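PDB 3ISL: (S)-ureidoglycine--glyoxylate transaminase from Bacillus subtilis, which transfers the amino group of (S)-ureidoglycine to glyoxylate, giving oxalurate and glycine, with pyridoxal 5'-phosphate as cofactor in purine catabolism. Local coordinates for residues P92-F97 with T121-E126. Numbering follows the deposited sequence.
Sequences PIYGRF and TVFDPE. With PLP (pyridoxal-5'-phosphate), chain C.
Apolar packing with one bridging water joins P92 and I93, which end strand 88-93, and Y94 just past it to the loop T121-F123 that leads into helix 125-135. F123 gives the largest share: its CE2 meets P92 CB at 3.6 Å, while CZ lies 3.6 Å from I93 O. With CG of Y94 between its backbone N and carbonyl carbon (chi1 58°), the ring turns beside V122, CD2 to CG1 4.2 Å. A water donates to Y94 O (2.6 Å) and T121 O (2.8 Å). Y94 OH is hydrogen-bonded to V143 O, holding the far end of the ring. Beyond G95, F97 of the pyridoxal-phosphate pocket lies flat under the cofactor, PLP C3 3.5 Å above the centre of one face, an aromatic-on-pyridine contact familiar from fold type I enzymes; R96 CD sits over the opposite face, toward its rim. Replacing F97 with an alanine would probably leave the pyridine ring without the aromatic face it rests on, and freer to tilt. I128 of helix 125-135 packs on P92 and F123, M142 of strand 139-143 touches P92 and Y94, and I93 pairs through its backbone with L115 of strand 111-116 and leans on helix 96-107.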
loop_
_atom_site.group_PDB
_atom_site.type_symbol
_atom_site.label_atom_id
_atom_site.label_comp_id
_atom_site.label_asym_id
_atom_site.label_seq_id
_atom_site.Cartn_x
_atom_site.Cartn_y
_atom_site.Cartn_z
ATOM N N PRO A 92 -19.924 -18.560 -0.954
ATOM C CA PRO A 92 -20.644 -18.828 -2.193
ATOM C C PRO A 92 -19.936 -18.067 -3.305
ATOM O O PRO A 92 -19.848 -16.863 -3.245
ATOM C CB PRO A 92 -22.069 -18.253 -1.941
ATOM C CG PRO A 92 -22.117 -17.817 -0.505
ATOM C CD PRO A 92 -20.610 -17.566 -0.117
ATOM N N ILE A 93 -19.505 -18.786 -4.334
ATOM C CA ILE A 93 -18.676 -18.283 -5.409
ATOM C C ILE A 93 -19.408 -18.232 -6.744
ATOM O O ILE A 93 -19.921 -19.243 -7.224
ATOM C CB ILE A 93 -17.480 -19.197 -5.541
ATOM C CG1 ILE A 93 -16.594 -19.074 -4.279
ATOM C CG2 ILE A 93 -16.632 -18.857 -6.817
ATOM C CD1 ILE A 93 -15.713 -20.353 -4.130
ATOM N N TYR A 94 -19.501 -17.043 -7.338
ATOM C CA TYR A 94 -20.173 -16.950 -8.654
ATOM C C TYR A 94 -19.270 -16.234 -9.684
ATOM O O TYR A 94 -19.685 -15.908 -10.812
ATOM C CB TYR A 94 -21.554 -16.296 -8.517
ATOM C CG TYR A 94 -21.533 -14.911 -7.909
ATOM C CD1 TYR A 94 -21.424 -14.721 -6.516
ATOM C CD2 TYR A 94 -21.559 -13.785 -8.730
ATOM C CE1 TYR A 94 -21.389 -13.458 -6.004
ATOM C CE2 TYR A 94 -21.527 -12.527 -8.230
ATOM C CZ TYR A 94 -21.457 -12.351 -6.886
ATOM O OH TYR A 94 -21.381 -11.063 -6.453
ATOM N N GLY A 95 -18.018 -16.007 -9.289
ATOM C CA GLY A 95 -17.036 -15.487 -10.233
ATOM C C GLY A 95 -15.629 -15.541 -9.697
ATOM O O GLY A 95 -15.382 -16.185 -8.688
ATOM N N ARG A 96 -14.707 -14.870 -10.388
ATOM C CA ARG A 96 -13.291 -15.023 -10.095
ATOM C C ARG A 96 -12.910 -14.579 -8.699
ATOM O O ARG A 96 -12.070 -15.194 -8.076
ATOM C CB ARG A 96 -12.409 -14.296 -11.137
ATOM C CG ARG A 96 -10.993 -13.913 -10.597
ATOM C CD ARG A 96 -10.450 -12.588 -11.251
ATOM N NE ARG A 96 -10.645 -12.540 -12.744
ATOM C CZ ARG A 96 -11.028 -11.469 -13.476
ATOM N NH1 ARG A 96 -11.281 -10.271 -12.923
ATOM N NH2 ARG A 96 -11.187 -11.609 -14.786
ATOM N N PHE A 97 -13.496 -13.501 -8.203
ATOM C CA PHE A 97 -13.078 -12.987 -6.888
ATOM C C PHE A 97 -13.584 -13.858 -5.707
ATOM O O PHE A 97 -12.981 -13.857 -4.633
ATOM C CB PHE A 97 -13.341 -11.448 -6.794
ATOM C CG PHE A 97 -12.583 -10.656 -7.867
ATOM C CD1 PHE A 97 -11.247 -10.272 -7.658
ATOM C CD2 PHE A 97 -13.167 -10.394 -9.133
ATOM C CE1 PHE A 97 -10.501 -9.609 -8.647
ATOM C CE2 PHE A 97 -12.427 -9.713 -10.142
ATOM C CZ PHE A 97 -11.085 -9.328 -9.883
ATOM N N THR A 121 -24.482 -16.026 -13.795
ATOM C CA THR A 121 -25.703 -16.075 -12.998
ATOM C C THR A 121 -25.311 -15.786 -11.531
ATOM O O THR A 121 -24.094 -15.575 -11.227
ATOM C CB THR A 121 -26.447 -17.465 -13.117
ATOM O OG1 THR A 121 -25.785 -18.436 -12.307
ATOM C CG2 THR A 121 -26.505 -17.996 -14.590
ATOM N N VAL A 122 -26.304 -15.776 -10.635
ATOM C CA VAL A 122 -26.071 -15.640 -9.175
ATOM C C VAL A 122 -26.876 -16.751 -8.452
ATOM O O VAL A 122 -27.725 -17.362 -9.055
ATOM C CB VAL A 122 -26.447 -14.208 -8.595
ATOM C CG1 VAL A 122 -25.670 -13.054 -9.295
ATOM C CG2 VAL A 122 -27.994 -13.937 -8.615
ATOM N N PHE A 123 -26.652 -16.936 -7.155
ATOM C CA PHE A 123 -27.458 -17.843 -6.311
ATOM C C PHE A 123 -28.862 -17.309 -5.975
ATOM O O PHE A 123 -29.042 -16.113 -5.835
ATOM C CB PHE A 123 -26.721 -18.095 -4.990
ATOM C CG PHE A 123 -25.401 -18.813 -5.172
ATOM C CD1 PHE A 123 -25.364 -20.195 -5.238
ATOM C CD2 PHE A 123 -24.217 -18.095 -5.293
ATOM C CE1 PHE A 123 -24.138 -20.874 -5.392
ATOM C CE2 PHE A 123 -22.980 -18.725 -5.428
ATOM C CZ PHE A 123 -22.940 -20.144 -5.491
ATOM N N ASP A 124 -29.837 -18.205 -5.835
ATOM C CA ASP A 124 -31.047 -17.879 -5.110
ATOM C C ASP A 124 -30.593 -17.768 -3.651
ATOM O O ASP A 124 -30.042 -18.731 -3.179
ATOM C CB ASP A 124 -32.013 -19.053 -5.206
ATOM C CG ASP A 124 -33.340 -18.728 -4.608
ATOM O OD1 ASP A 124 -33.396 -18.077 -3.554
ATOM O OD2 ASP A 124 -34.344 -19.073 -5.203
ATOM N N PRO A 125 -30.859 -16.623 -2.935
ATOM C CA PRO A 125 -30.394 -16.529 -1.554
ATOM C C PRO A 125 -30.921 -17.648 -0.655
ATOM O O PRO A 125 -30.247 -17.974 0.335
ATOM C CB PRO A 125 -30.953 -15.145 -1.065
ATOM C CG PRO A 125 -31.026 -14.310 -2.346
ATOM C CD PRO A 125 -31.531 -15.365 -3.351
ATOM N N GLU A 126 -32.083 -18.204 -0.969
ATOM C CA GLU A 126 -32.614 -19.348 -0.200
ATOM C C GLU A 126 -31.689 -20.554 -0.199
ATOM O O GLU A 126 -31.593 -21.252 0.850
ATOM C CB GLU A 126 -34.031 -19.775 -0.690
ATOM C CG GLU A 126 -35.153 -18.761 -0.353
ATOM C CD GLU A 126 -36.543 -19.245 -0.772
ATOM O OE1 GLU A 126 -36.946 -20.385 -0.418
ATOM O OE2 GLU A 126 -37.228 -18.472 -1.472
HETATM N N1 PLP C . -12.241 -7.791 -5.398
HETATM C C2 PLP C . -13.120 -7.432 -6.523
HETATM C C2A PLP C . -14.500 -7.712 -6.592
HETATM C C3 PLP C . -12.634 -6.771 -7.658
HETATM O O3 PLP C . -13.455 -6.429 -8.702
HETATM C C4 PLP C . -11.315 -6.395 -7.780
HETATM C C4A PLP C . -10.838 -5.632 -9.076
HETATM C C5 PLP C . -10.450 -6.702 -6.737
HETATM C C6 PLP C . -10.868 -7.400 -5.559
HETATM C C5A PLP C . -9.019 -6.326 -6.939
HETATM O O4P PLP C . -8.577 -5.575 -5.908
HETATM P P PLP C . -7.089 -5.091 -6.132
HETATM O O1P PLP C . -6.588 -5.387 -7.541
HETATM O O2P PLP C . -6.336 -5.875 -4.874
HETATM O O3P PLP C . -6.997 -3.454 -5.768
HETATM O O HOH W 1 -21.631 -14.804 -12.177
#